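Local coordinates for epidermin biosynthesis protein EpiD (PDB 3QJG) that probably catalyses the FMN-dependent oxidative decarboxylation of the C terminus of the epidermin precursor peptide, as a dodecameric flavoprotein, at residues A[49-52]-A[53-57]; A[100-103]-A[104-108]; A[126-129]-A[130-134]; A[150-154]-A[155-159]. All blocks are in the same frame, centred on the assembly; numbering follows the deposited sequence.

Contact 1 (A[49-52]-A[53-57]); sequences GEIL and KQFCD
Lys53 lies back along the turn that precedes it: Lys53 N donates to Gly49 O at 3.2 Å, its aliphatic chain runs past that same oxygen, and its NZ ends on Glu50 OE2 in a salt bridge of 2.5 Å, a length that is doubtful as modelled. A bend at chi2 (-80°) turns the Glu50 carboxylate toward Lys53, whose chain meets it at a slant. Gln54 N donates to Ile51 O at 2.9 Å, while a water donates to both Glu50 O and Gln54 OE1 and ties side chain to backbone. Phe55 sets its CD2 3.3 Å from Ile51 O, and its CE2 lies 4.3 Å from Ile51 CG2. Leu52 O accepts from two successive backbone N-H groups, Phe55 N and Cys56 N; the Cys56 bond is the straighter, at 172° about the hydrogen. Cys56 CB then directs SG back to 4.3 Å from Leu52 CB. The helix connects strand 34-39 to strand 59-60 in a beta-alpha-beta unit: Leu52 and Cys56 pack on Val37, Phe55 lies against Ile25 and Ile26 of helix 21-28, and Gln54 touches a bound FMN.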
loop_
_atom_site.group_PDB
_atom_site.type_symbol
_atom_site.label_atom_id
_atom_site.label_comp_id
_atom_site.label_asym_id
_atom_site.label_seq_id
_atom_site.Cartn_x
_atom_site.Cartn_y
_atom_site.Cartn_z
ATOM N N GLY A 49 -11.864 -17.919 9.513
ATOM C CA GLY A 49 -12.157 -17.568 10.872
ATOM C C GLY A 49 -13.556 -17.061 11.097
ATOM O O GLY A 49 -14.094 -17.221 12.173
ATOM N N GLU A 50 -14.167 -16.429 10.113
ATOM C CA GLU A 50 -15.521 -15.903 10.364
ATOM C C GLU A 50 -16.558 -17.019 10.231
ATOM O O GLU A 50 -17.608 -16.946 10.870
ATOM C CB GLU A 50 -15.851 -14.754 9.426
ATOM C CG GLU A 50 -15.025 -13.490 9.695
ATOM C CD GLU A 50 -15.557 -12.654 10.865
ATOM O OE1 GLU A 50 -16.762 -12.274 10.826
ATOM O OE2 GLU A 50 -14.742 -12.385 11.806
ATOM N N ILE A 51 -16.251 -18.020 9.396
ATOM C CA ILE A 51 -17.073 -19.224 9.262
ATOM C C ILE A 51 -17.001 -19.992 10.592
ATOM O O ILE A 51 -18.011 -20.373 11.108
ATOM C CB ILE A 51 -16.617 -20.137 8.050
ATOM C CG1 ILE A 51 -17.098 -19.586 6.686
ATOM C CG2 ILE A 51 -17.065 -21.619 8.226
ATOM C CD1 ILE A 51 -18.584 -19.361 6.582
ATOM N N LEU A 52 -15.815 -20.159 11.158
ATOM C CA LEU A 52 -15.651 -20.785 12.465
ATOM C C LEU A 52 -16.531 -20.097 13.506
ATOM O O LEU A 52 -17.189 -20.777 14.290
ATOM C CB LEU A 52 -14.199 -20.805 12.910
ATOM C CG LEU A 52 -13.200 -21.633 12.096
ATOM C CD1 LEU A 52 -11.766 -21.460 12.577
ATOM C CD2 LEU A 52 -13.549 -23.094 12.109
ATOM N N LYS A 53 -16.607 -18.775 13.471
ATOM C CA LYS A 53 -17.395 -18.061 14.462
ATOM C C LYS A 53 -18.869 -18.241 14.329
ATOM O O LYS A 53 -19.592 -17.837 15.183
ATOM C CB LYS A 53 -17.090 -16.584 14.453
ATOM C CG LYS A 53 -15.773 -16.246 15.079
ATOM C CD LYS A 53 -15.523 -14.733 14.975
ATOM C CE LYS A 53 -14.114 -14.452 14.623
ATOM N NZ LYS A 53 -13.950 -13.101 14.059
ATOM N N GLN A 54 -19.322 -18.838 13.239
ATOM C CA GLN A 54 -20.715 -19.198 13.107
ATOM C C GLN A 54 -21.031 -20.362 14.054
ATOM O O GLN A 54 -22.177 -20.521 14.490
ATOM C CB GLN A 54 -21.018 -19.582 11.665
ATOM C CG GLN A 54 -20.867 -18.448 10.682
ATOM C CD GLN A 54 -22.030 -17.471 10.812
ATOM O OE1 GLN A 54 -21.843 -16.319 11.152
ATOM N NE2 GLN A 54 -23.218 -17.952 10.593
ATOM N N PHE A 55 -20.009 -21.142 14.392
ATOM C CA PHE A 55 -20.190 -22.359 15.199
ATOM C C PHE A 55 -19.507 -22.285 16.573
ATOM O O PHE A 55 -20.104 -22.674 17.569
ATOM C CB PHE A 55 -19.684 -23.578 14.417
ATOM C CG PHE A 55 -20.296 -23.683 13.042
ATOM C CD1 PHE A 55 -21.566 -24.236 12.870
ATOM C CD2 PHE A 55 -19.643 -23.139 11.934
ATOM C CE1 PHE A 55 -22.150 -24.284 11.602
ATOM C CE2 PHE A 55 -20.212 -23.172 10.679
ATOM C CZ PHE A 55 -21.475 -23.732 10.503
ATOM N N CYS A 56 -18.267 -21.807 16.638
ATOM C CA CYS A 56 -17.573 -21.734 17.908
ATOM C C CYS A 56 -17.991 -20.520 18.722
ATOM O O CYS A 56 -18.819 -19.635 18.304
ATOM C CB CYS A 56 -16.062 -21.835 17.732
ATOM S SG CYS A 56 -15.219 -20.375 17.016
ATOM N N ASP A 57 -17.508 -20.510 19.948
ATOM C CA ASP A 57 -17.849 -19.426 20.834
ATOM C C ASP A 57 -16.764 -18.377 20.707
ATOM O O ASP A 57 -17.075 -17.209 20.517
ATOM C CB ASP A 57 -18.088 -19.929 22.249
ATOM C CG ASP A 57 -19.273 -20.890 22.329
ATOM O OD1 ASP A 57 -20.447 -20.453 22.164
ATOM O OD2 ASP A 57 -19.036 -22.103 22.524
HETATM O O HOH W 1 -19.480 -15.273 11.642
#

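Contact 2 (A[100-103]-A[104-108]); sequences NLLL and TICHT. With FMN (flavin mononucleotide), chain P.
With chi1 at -55°, Thr104 holds OG1 beside its own backbone N and sends CG2 anti to it, which places the hydroxyl between Asn100 O and the ribityl chain of FMN. OG1 donates to that carbonyl at 2.9 Å, arriving well above the carbonyl plane, and Thr104 N donates to the same oxygen at 3.1 Å, nearly in line with the C=O. Two donors from one residue thus grip a single acceptor in the first turn of helix 101-107. Asn100 is the N-cap: its chi1 of 61° swings OD1 over the turn to accept Leu103 N at 2.8 Å. Beyond the cap, the regular i to i-4 bonds run from Ile105, Cys106 and His107 back to Leu101, Leu102 and Leu103. On the apolar side Leu101 CG meets Ile105 CD1 at 3.8 Å, the two branches crossing at a slant, and Leu102 CD2 lies 4.3 Å from Cys106 SG. This side of the helix rests on Ile38 of strand 34-39 and, through Ile105, on Ile73 of helix 70-75. His107 bonds through NE2 to Ser87 OG of a neighbouring subunit, which also supplies several of the FMN hydrogen bonds. The ribityl O3' of FMN donates to Thr104 OG1 at 2.8 Å. Since the hydroxyl proton is already committed to Asn100 O, OG1 is left to act as an acceptor: the helix start probably fixes the direction of the hydroxyl and may help to position the ribityl chain at the subunit interface.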
loop_
_atom_site.group_PDB
_atom_site.type_symbol
_atom_site.label_atom_id
_atom_site.label_comp_id
_atom_site.label_asym_id
_atom_site.label_seq_id
_atom_site.Cartn_x
_atom_site.Cartn_y
_atom_site.Cartn_z
ATOM N N ASN A 100 4.278 -20.061 18.662
ATOM C CA ASN A 100 2.984 -19.397 18.443
ATOM C C ASN A 100 1.994 -19.553 19.584
ATOM O O ASN A 100 2.275 -20.266 20.511
ATOM C CB ASN A 100 2.377 -19.851 17.157
ATOM C CG ASN A 100 2.088 -21.340 17.108
ATOM O OD1 ASN A 100 1.585 -21.944 18.069
ATOM N ND2 ASN A 100 2.331 -21.938 15.926
ATOM N N LEU A 101 0.818 -18.912 19.518
ATOM C CA LEU A 101 -0.056 -18.925 20.649
ATOM C C LEU A 101 -0.590 -20.357 20.968
ATOM O O LEU A 101 -0.636 -20.794 22.110
ATOM C CB LEU A 101 -1.219 -17.912 20.389
ATOM C CG LEU A 101 -2.184 -17.889 21.536
ATOM C CD1 LEU A 101 -1.393 -17.617 22.888
ATOM C CD2 LEU A 101 -3.383 -16.825 21.182
ATOM N N LEU A 102 -0.994 -21.106 19.948
ATOM C CA LEU A 102 -1.472 -22.436 20.114
ATOM C C LEU A 102 -0.487 -23.321 20.837
ATOM O O LEU A 102 -0.854 -24.089 21.740
ATOM C CB LEU A 102 -1.750 -23.045 18.724
ATOM C CG LEU A 102 -2.215 -24.490 18.602
ATOM C CD1 LEU A 102 -2.926 -24.664 17.261
ATOM C CD2 LEU A 102 -1.037 -25.519 18.645
ATOM N N LEU A 103 0.766 -23.244 20.427
ATOM C CA LEU A 103 1.768 -24.117 20.992
ATOM C C LEU A 103 2.108 -23.774 22.438
ATOM O O LEU A 103 2.416 -24.670 23.250
ATOM C CB LEU A 103 3.046 -24.080 20.180
ATOM C CG LEU A 103 3.090 -24.618 18.755
ATOM C CD1 LEU A 103 4.458 -24.312 18.102
ATOM C CD2 LEU A 103 2.848 -26.094 18.785
ATOM N N THR A 104 2.117 -22.480 22.731
ATOM C CA THR A 104 2.309 -21.978 24.088
ATOM C C THR A 104 1.173 -22.378 25.064
ATOM O O THR A 104 1.433 -22.701 26.245
ATOM C CB THR A 104 2.423 -20.418 24.084
ATOM O OG1 THR A 104 3.475 -20.041 23.180
ATOM C CG2 THR A 104 2.657 -19.843 25.454
ATOM N N ILE A 105 -0.060 -22.289 24.593
ATOM C CA ILE A 105 -1.190 -22.831 25.282
ATOM C C ILE A 105 -1.021 -24.306 25.636
ATOM O O ILE A 105 -1.223 -24.648 26.800
ATOM C CB ILE A 105 -2.492 -22.615 24.529
ATOM C CG1 ILE A 105 -2.782 -21.127 24.406
ATOM C CG2 ILE A 105 -3.680 -23.214 25.313
ATOM C CD1 ILE A 105 -3.884 -20.782 23.350
ATOM N N CYS A 106 -0.525 -25.133 24.701
ATOM C CA CYS A 106 -0.406 -26.577 24.942
ATOM C C CYS A 106 0.760 -26.907 25.906
ATOM O O CYS A 106 0.681 -27.808 26.766
ATOM C CB CYS A 106 -0.322 -27.358 23.600
ATOM S SG CYS A 106 -1.831 -27.162 22.568
ATOM N N HIS A 107 1.834 -26.147 25.773
ATOM C CA HIS A 107 2.956 -26.206 26.701
ATOM C C HIS A 107 2.554 -25.957 28.169
ATOM O O HIS A 107 3.093 -26.548 29.074
ATOM C CB HIS A 107 3.985 -25.171 26.281
ATOM C CG HIS A 107 5.263 -25.263 27.011
ATOM N ND1 HIS A 107 6.116 -26.332 26.859
ATOM C CD2 HIS A 107 5.837 -24.442 27.921
ATOM C CE1 HIS A 107 7.182 -26.146 27.616
ATOM N NE2 HIS A 107 7.042 -25.000 28.263
ATOM N N THR A 108 1.561 -25.127 28.391
ATOM C CA THR A 108 1.153 -24.719 29.703
ATOM C C THR A 108 0.160 -25.729 30.356
ATOM O O THR A 108 -0.223 -25.583 31.536
ATOM C CB THR A 108 0.535 -23.313 29.575
ATOM O OG1 THR A 108 1.474 -22.446 28.902
ATOM C CG2 THR A 108 0.156 -22.714 30.948
HETATM N N1 FMN P . 6.309 -16.758 27.744
HETATM C C2 FMN P . 7.264 -17.115 28.667
HETATM O O2 FMN P . 7.996 -18.156 28.554
HETATM N N3 FMN P . 7.450 -16.249 29.719
HETATM C C4 FMN P . 6.686 -15.116 29.902
HETATM O O4 FMN P . 6.903 -14.442 30.912
HETATM C C4A FMN P . 5.718 -14.786 28.969
HETATM N N5 FMN P . 4.893 -13.666 29.102
HETATM C C5A FMN P . 3.958 -13.340 28.123
HETATM C C6 FMN P . 3.149 -12.207 28.235
HETATM C C7 FMN P . 2.208 -11.880 27.240
HETATM C C7M FMN P . 1.318 -10.651 27.364
HETATM C C8 FMN P . 2.081 -12.732 26.137
HETATM C C8M FMN P . 1.105 -12.454 25.016
HETATM C C9 FMN P . 2.889 -13.858 26.026
HETATM C C9A FMN P . 3.818 -14.170 27.020
HETATM N N10 FMN P . 4.602 -15.309 26.908
HETATM C C10 FMN P . 5.555 -15.615 27.869
HETATM C "C1'" FMN P . 4.482 -16.218 25.764
HETATM C "C2'" FMN P . 5.623 -16.032 24.772
HETATM O "O2'" FMN P . 5.754 -14.730 24.259
HETATM C "C3'" FMN P . 5.364 -16.960 23.610
HETATM O "O3'" FMN P . 5.490 -18.327 23.974
HETATM C "C4'" FMN P . 6.323 -16.629 22.440
HETATM O "O4'" FMN P . 6.143 -17.562 21.432
HETATM C "C5'" FMN P . 7.740 -16.655 22.854
HETATM O "O5'" FMN P . 8.542 -16.445 21.724
HETATM P P FMN P . 10.097 -16.082 21.879
HETATM O O1P FMN P . 10.825 -16.300 20.496
HETATM O O2P FMN P . 10.596 -16.933 22.950
HETATM O O3P FMN P . 10.235 -14.699 22.426
#

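Contact 3 (A[126-129]-A[130-134]); sequences NPVT and QNNIR
Gln130 N donates to Asn126 O at 3.0 Å, in the carbonyl plane, and starts the ladder of helix 127-138. The same asparagine works as N-cap with its side chain: CG stands anti to the backbone N (chi1 180°), and OD1 takes Val128 N at 2.8 Å, again in plane. Asn126 therefore accepts twice, once through its main chain and once through its amide. The next firm rungs are Asn132 N to Val128 O at 3.1 Å and Ile133 N to Thr129 O at 3.0 Å, the latter almost straight at 171°. The bond from Asn131 N to Pro127 O is less sure, because the Asn131 side chain is modelled too close to that oxygen.

Around this backbone the side chains spread to different neighbours. Gln130, extended beyond CG, lays OE1 3.6 Å from Pro127 CA, alongside the proline that opens the helix. Val128 and Asn132 run side by side in the same direction, with CG1 of Val128 4.0 Å from ND2 of Asn132. Ile133 sets CG1 3.5 Å from Thr129 O. Helix 87-94 receives this side: Asn132 ND2 bonds to Asn91, Thr129 OG1 to Ser87, and Ile133 packs on Ile90.

Asn126 ND2 donates to His107 O of a neighbouring subunit. The N-cap amide is thus used at both ends: OD1 secures the first turn of the helix, and ND2 joins that turn to the other chain.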
loop_
_atom_site.group_PDB
_atom_site.type_symbol
_atom_site.label_atom_id
_atom_site.label_comp_id
_atom_site.label_asym_id
_atom_site.label_seq_id
_atom_site.Cartn_x
_atom_site.Cartn_y
_atom_site.Cartn_z
ATOM N N ASN A 126 7.956 -41.889 10.994
ATOM C CA ASN A 126 9.279 -41.302 11.205
ATOM C C ASN A 126 9.651 -41.580 12.668
ATOM O O ASN A 126 8.849 -41.298 13.517
ATOM C CB ASN A 126 9.217 -39.818 10.904
ATOM C CG ASN A 126 10.525 -39.135 11.105
ATOM O OD1 ASN A 126 11.093 -39.226 12.180
ATOM N ND2 ASN A 126 10.994 -38.411 10.094
ATOM N N PRO A 127 10.809 -42.224 12.941
ATOM C CA PRO A 127 11.154 -42.560 14.339
ATOM C C PRO A 127 11.218 -41.388 15.290
ATOM O O PRO A 127 11.107 -41.593 16.502
ATOM C CB PRO A 127 12.543 -43.183 14.274
ATOM C CG PRO A 127 12.965 -43.190 12.840
ATOM C CD PRO A 127 11.916 -42.459 12.001
ATOM N N VAL A 128 11.426 -40.188 14.753
ATOM C CA VAL A 128 11.462 -39.010 15.554
ATOM C C VAL A 128 10.068 -38.805 16.039
ATOM O O VAL A 128 9.873 -38.689 17.240
ATOM C CB VAL A 128 11.978 -37.809 14.769
ATOM C CG1 VAL A 128 11.938 -36.586 15.649
ATOM C CG2 VAL A 128 13.541 -38.163 14.322
ATOM N N THR A 129 9.094 -38.824 15.121
ATOM C CA THR A 129 7.696 -38.642 15.514
ATOM C C THR A 129 7.287 -39.747 16.503
ATOM O O THR A 129 6.618 -39.494 17.496
ATOM C CB THR A 129 6.759 -38.607 14.308
ATOM O OG1 THR A 129 7.219 -37.619 13.395
ATOM C CG2 THR A 129 5.313 -38.250 14.738
ATOM N N GLN A 130 7.745 -40.974 16.263
ATOM C CA GLN A 130 7.392 -42.065 17.182
ATOM C C GLN A 130 8.026 -41.885 18.545
ATOM O O GLN A 130 7.484 -42.328 19.511
ATOM C CB GLN A 130 7.827 -43.447 16.634
ATOM C CG GLN A 130 6.968 -44.017 15.522
ATOM C CD GLN A 130 7.686 -45.149 14.800
ATOM O OE1 GLN A 130 8.912 -45.308 14.921
ATOM N NE2 GLN A 130 6.934 -45.948 14.058
ATOM N N ASN A 131 9.221 -41.324 18.627
ATOM C CA ASN A 131 9.863 -41.114 19.936
ATOM C C ASN A 131 9.114 -40.024 20.766
ATOM O O ASN A 131 8.992 -40.098 21.991
ATOM C CB ASN A 131 11.246 -40.595 19.735
ATOM C CG ASN A 131 12.160 -41.607 19.137
ATOM O OD1 ASN A 131 11.843 -42.788 19.066
ATOM N ND2 ASN A 131 13.310 -41.164 18.708
ATOM N N ASN A 132 8.700 -38.987 20.051
ATOM C CA ASN A 132 7.995 -37.858 20.634
ATOM C C ASN A 132 6.620 -38.197 21.119
ATOM O O ASN A 132 6.197 -37.704 22.158
ATOM C CB ASN A 132 7.993 -36.687 19.640
ATOM C CG ASN A 132 9.314 -35.947 19.610
ATOM O OD1 ASN A 132 10.103 -36.089 20.523
ATOM N ND2 ASN A 132 9.555 -35.131 18.568
ATOM N N ILE A 133 5.872 -38.989 20.363
ATOM C CA ILE A 133 4.592 -39.513 20.837
ATOM C C ILE A 133 4.738 -40.305 22.141
ATOM O O ILE A 133 3.967 -40.084 23.074
ATOM C CB ILE A 133 3.909 -40.370 19.770
ATOM C CG1 ILE A 133 3.328 -39.490 18.659
ATOM C CG2 ILE A 133 2.823 -41.299 20.403
ATOM C CD1 ILE A 133 1.959 -38.721 19.038
ATOM N N ARG A 134 5.772 -41.164 22.243
ATOM C CA ARG A 134 6.057 -41.940 23.450
ATOM C C ARG A 134 6.383 -41.085 24.665
ATOM O O ARG A 134 5.906 -41.374 25.768
ATOM C CB ARG A 134 7.256 -42.884 23.222
ATOM C CG ARG A 134 7.048 -43.971 22.190
ATOM C CD ARG A 134 8.189 -45.018 22.287
ATOM N NE ARG A 134 9.371 -44.671 21.476
ATOM C CZ ARG A 134 9.613 -45.117 20.234
ATOM N NH1 ARG A 134 8.767 -45.941 19.599
ATOM N NH2 ARG A 134 10.714 -44.737 19.614
#

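Contact 4 (A[150-154]-A[155-159]); sequences ESYEL and ASKTF
A beta hairpin closes here, strands 148-153 and 158-163 joined through a short turn. Glu153 N donates to Thr158 O at 2.8 Å in a nearly linear bond, while Tyr152 and Phe159 form the adjacent non-hydrogen-bonded antiparallel pair. Their rings meet T-shaped: the edge of Tyr152 is directed at the face of Phe159, with CD1 3.9 Å above the centre of that ring, and the planes stand at 67°. With CG anti to the backbone N (chi1 -177°), Tyr152 lays its ring along the hairpin toward the turn, its OH 3.4 Å from Lys157 CB. Phe159 brings CE1 to 3.5 Å from Tyr152 CB, on the side of the sheet that carries both rings.

Lys157 and Thr158 together stand opposite the single residue Glu153, a G1 beta bulge. Lys157 takes the bulge position with positive phi (47°), and its backbone N bonds to Leu154 O at 3.1 Å, from well above the carbonyl plane. A water bridges the same oxygen to Lys157 NZ. On the side of the sheet that carries Glu153 and Thr158, Ser156 OG donates to Glu153 OE1 at 2.7 Å, on the anti side, somewhat out of the carboxylate plane. OE1 also forms a salt bridge with Lys160. The turn reaches beyond its own chain, where Leu154 packs on Ile26 and Ala155 on Gln54 of a neighbouring subunit, and Ser156 on Asp72 of a different one.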
loop_
_atom_site.group_PDB
_atom_site.type_symbol
_atom_site.label_atom_id
_atom_site.label_comp_id
_atom_site.label_asym_id
_atom_site.label_seq_id
_atom_site.Cartn_x
_atom_site.Cartn_y
_atom_site.Cartn_z
ATOM N N GLU A 150 -5.988 -46.145 4.146
ATOM C CA GLU A 150 -5.508 -45.880 2.788
ATOM C C GLU A 150 -6.714 -45.474 1.952
ATOM O O GLU A 150 -7.689 -46.235 1.859
ATOM C CB GLU A 150 -4.844 -47.123 2.181
ATOM C CG GLU A 150 -4.317 -46.960 0.760
ATOM C CD GLU A 150 -3.511 -48.187 0.262
ATOM O OE1 GLU A 150 -2.268 -48.106 0.151
ATOM O OE2 GLU A 150 -4.114 -49.236 -0.026
ATOM N N SER A 151 -6.660 -44.272 1.380
ATOM C CA SER A 151 -7.757 -43.749 0.591
ATOM C C SER A 151 -7.237 -43.069 -0.681
ATOM O O SER A 151 -6.049 -42.737 -0.810
ATOM C CB SER A 151 -8.590 -42.777 1.427
ATOM O OG SER A 151 -7.785 -41.695 1.883
ATOM N N TYR A 152 -8.135 -42.886 -1.638
ATOM C CA TYR A 152 -7.782 -42.241 -2.877
ATOM C C TYR A 152 -7.802 -40.756 -2.598
ATOM O O TYR A 152 -8.737 -40.245 -1.958
ATOM C CB TYR A 152 -8.766 -42.609 -3.966
ATOM C CG TYR A 152 -8.446 -42.036 -5.317
ATOM C CD1 TYR A 152 -7.420 -42.564 -6.094
ATOM C CD2 TYR A 152 -9.187 -40.971 -5.831
ATOM C CE1 TYR A 152 -7.146 -42.052 -7.341
ATOM C CE2 TYR A 152 -8.913 -40.450 -7.080
ATOM C CZ TYR A 152 -7.899 -40.989 -7.819
ATOM O OH TYR A 152 -7.643 -40.474 -9.048
ATOM N N GLU A 153 -6.750 -40.069 -3.017
ATOM C CA GLU A 153 -6.672 -38.631 -2.786
ATOM C C GLU A 153 -6.912 -37.892 -4.093
ATOM O O GLU A 153 -6.067 -37.928 -4.959
ATOM C CB GLU A 153 -5.311 -38.242 -2.198
ATOM C CG GLU A 153 -5.244 -36.781 -1.719
ATOM C CD GLU A 153 -3.821 -36.357 -1.415
ATOM O OE1 GLU A 153 -3.015 -36.345 -2.367
ATOM O OE2 GLU A 153 -3.495 -36.068 -0.238
ATOM N N LEU A 154 -8.043 -37.200 -4.214
ATOM C CA LEU A 154 -8.358 -36.427 -5.436
ATOM C C LEU A 154 -7.202 -35.473 -5.870
ATOM O O LEU A 154 -6.781 -35.478 -7.035
ATOM C CB LEU A 154 -9.653 -35.613 -5.235
ATOM C CG LEU A 154 -11.007 -36.336 -5.228
ATOM C CD1 LEU A 154 -12.091 -35.317 -5.044
ATOM C CD2 LEU A 154 -11.247 -37.120 -6.516
ATOM N N ALA A 155 -6.687 -34.702 -4.907
ATOM C CA ALA A 155 -5.671 -33.665 -5.169
ATOM C C ALA A 155 -4.418 -34.185 -5.913
ATOM O O ALA A 155 -3.903 -33.494 -6.786
ATOM C CB ALA A 155 -5.282 -32.964 -3.866
ATOM N N SER A 156 -3.940 -35.382 -5.558
ATOM C CA SER A 156 -2.789 -36.034 -6.253
ATOM C C SER A 156 -3.191 -37.174 -7.242
ATOM O O SER A 156 -2.340 -37.772 -7.930
ATOM C CB SER A 156 -1.855 -36.633 -5.212
ATOM O OG SER A 156 -2.482 -37.764 -4.607
ATOM N N LYS A 157 -4.479 -37.489 -7.304
ATOM C CA LYS A 157 -4.956 -38.672 -8.032
ATOM C C LYS A 157 -4.149 -39.969 -7.732
ATOM O O LYS A 157 -3.853 -40.742 -8.637
ATOM C CB LYS A 157 -4.970 -38.397 -9.545
ATOM C CG LYS A 157 -5.665 -37.091 -9.977
ATOM C CD LYS A 157 -5.639 -36.960 -11.525
ATOM C CE LYS A 157 -6.854 -36.202 -12.084
ATOM N NZ LYS A 157 -7.159 -34.971 -11.318
ATOM N N THR A 158 -3.789 -40.185 -6.467
ATOM C CA THR A 158 -3.063 -41.396 -6.059
ATOM C C THR A 158 -3.669 -41.913 -4.772
ATOM O O THR A 158 -4.512 -41.245 -4.156
ATOM C CB THR A 158 -1.549 -41.162 -5.802
ATOM O OG1 THR A 158 -1.351 -40.368 -4.604
ATOM C CG2 THR A 158 -0.848 -40.505 -7.014
ATOM N N PHE A 159 -3.229 -43.102 -4.374
ATOM C CA PHE A 159 -3.613 -43.671 -3.090
ATOM C C PHE A 159 -2.558 -43.343 -2.044
ATOM O O PHE A 159 -1.369 -43.561 -2.267
ATOM C CB PHE A 159 -3.811 -45.188 -3.195
ATOM C CG PHE A 159 -5.167 -45.570 -3.728
ATOM C CD1 PHE A 159 -6.289 -45.458 -2.926
ATOM C CD2 PHE A 159 -5.323 -46.021 -5.026
ATOM C CE1 PHE A 159 -7.548 -45.810 -3.408
ATOM C CE2 PHE A 159 -6.573 -46.370 -5.510
ATOM C CZ PHE A 159 -7.690 -46.257 -4.708
HETATM O O HOH W 2 -8.931 -35.567 -9.028
#

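All four contacts are local and follow one another along the chain, so none nests in or crosses another. Contact 1 spans the short helix 49-55 between strands 34-39 and 59-60. Contact 2 covers helix 101-107 with its N-cap, ahead of strand 113-120; contact 3 takes in the start of helix 127-138. Contact 4 closes the hairpin of strands 148-153 and 158-163, the second of which pairs antiparallel with strand 113-120. Contacts 1 and 3 lie on opposite sides of the chain's centre, as do 2 and 4, whose centres are about 33 Å apart. Between subunits they come together: contact 1 meets contact 4, and contact 2 meets contact 3, each pair across a subunit interface.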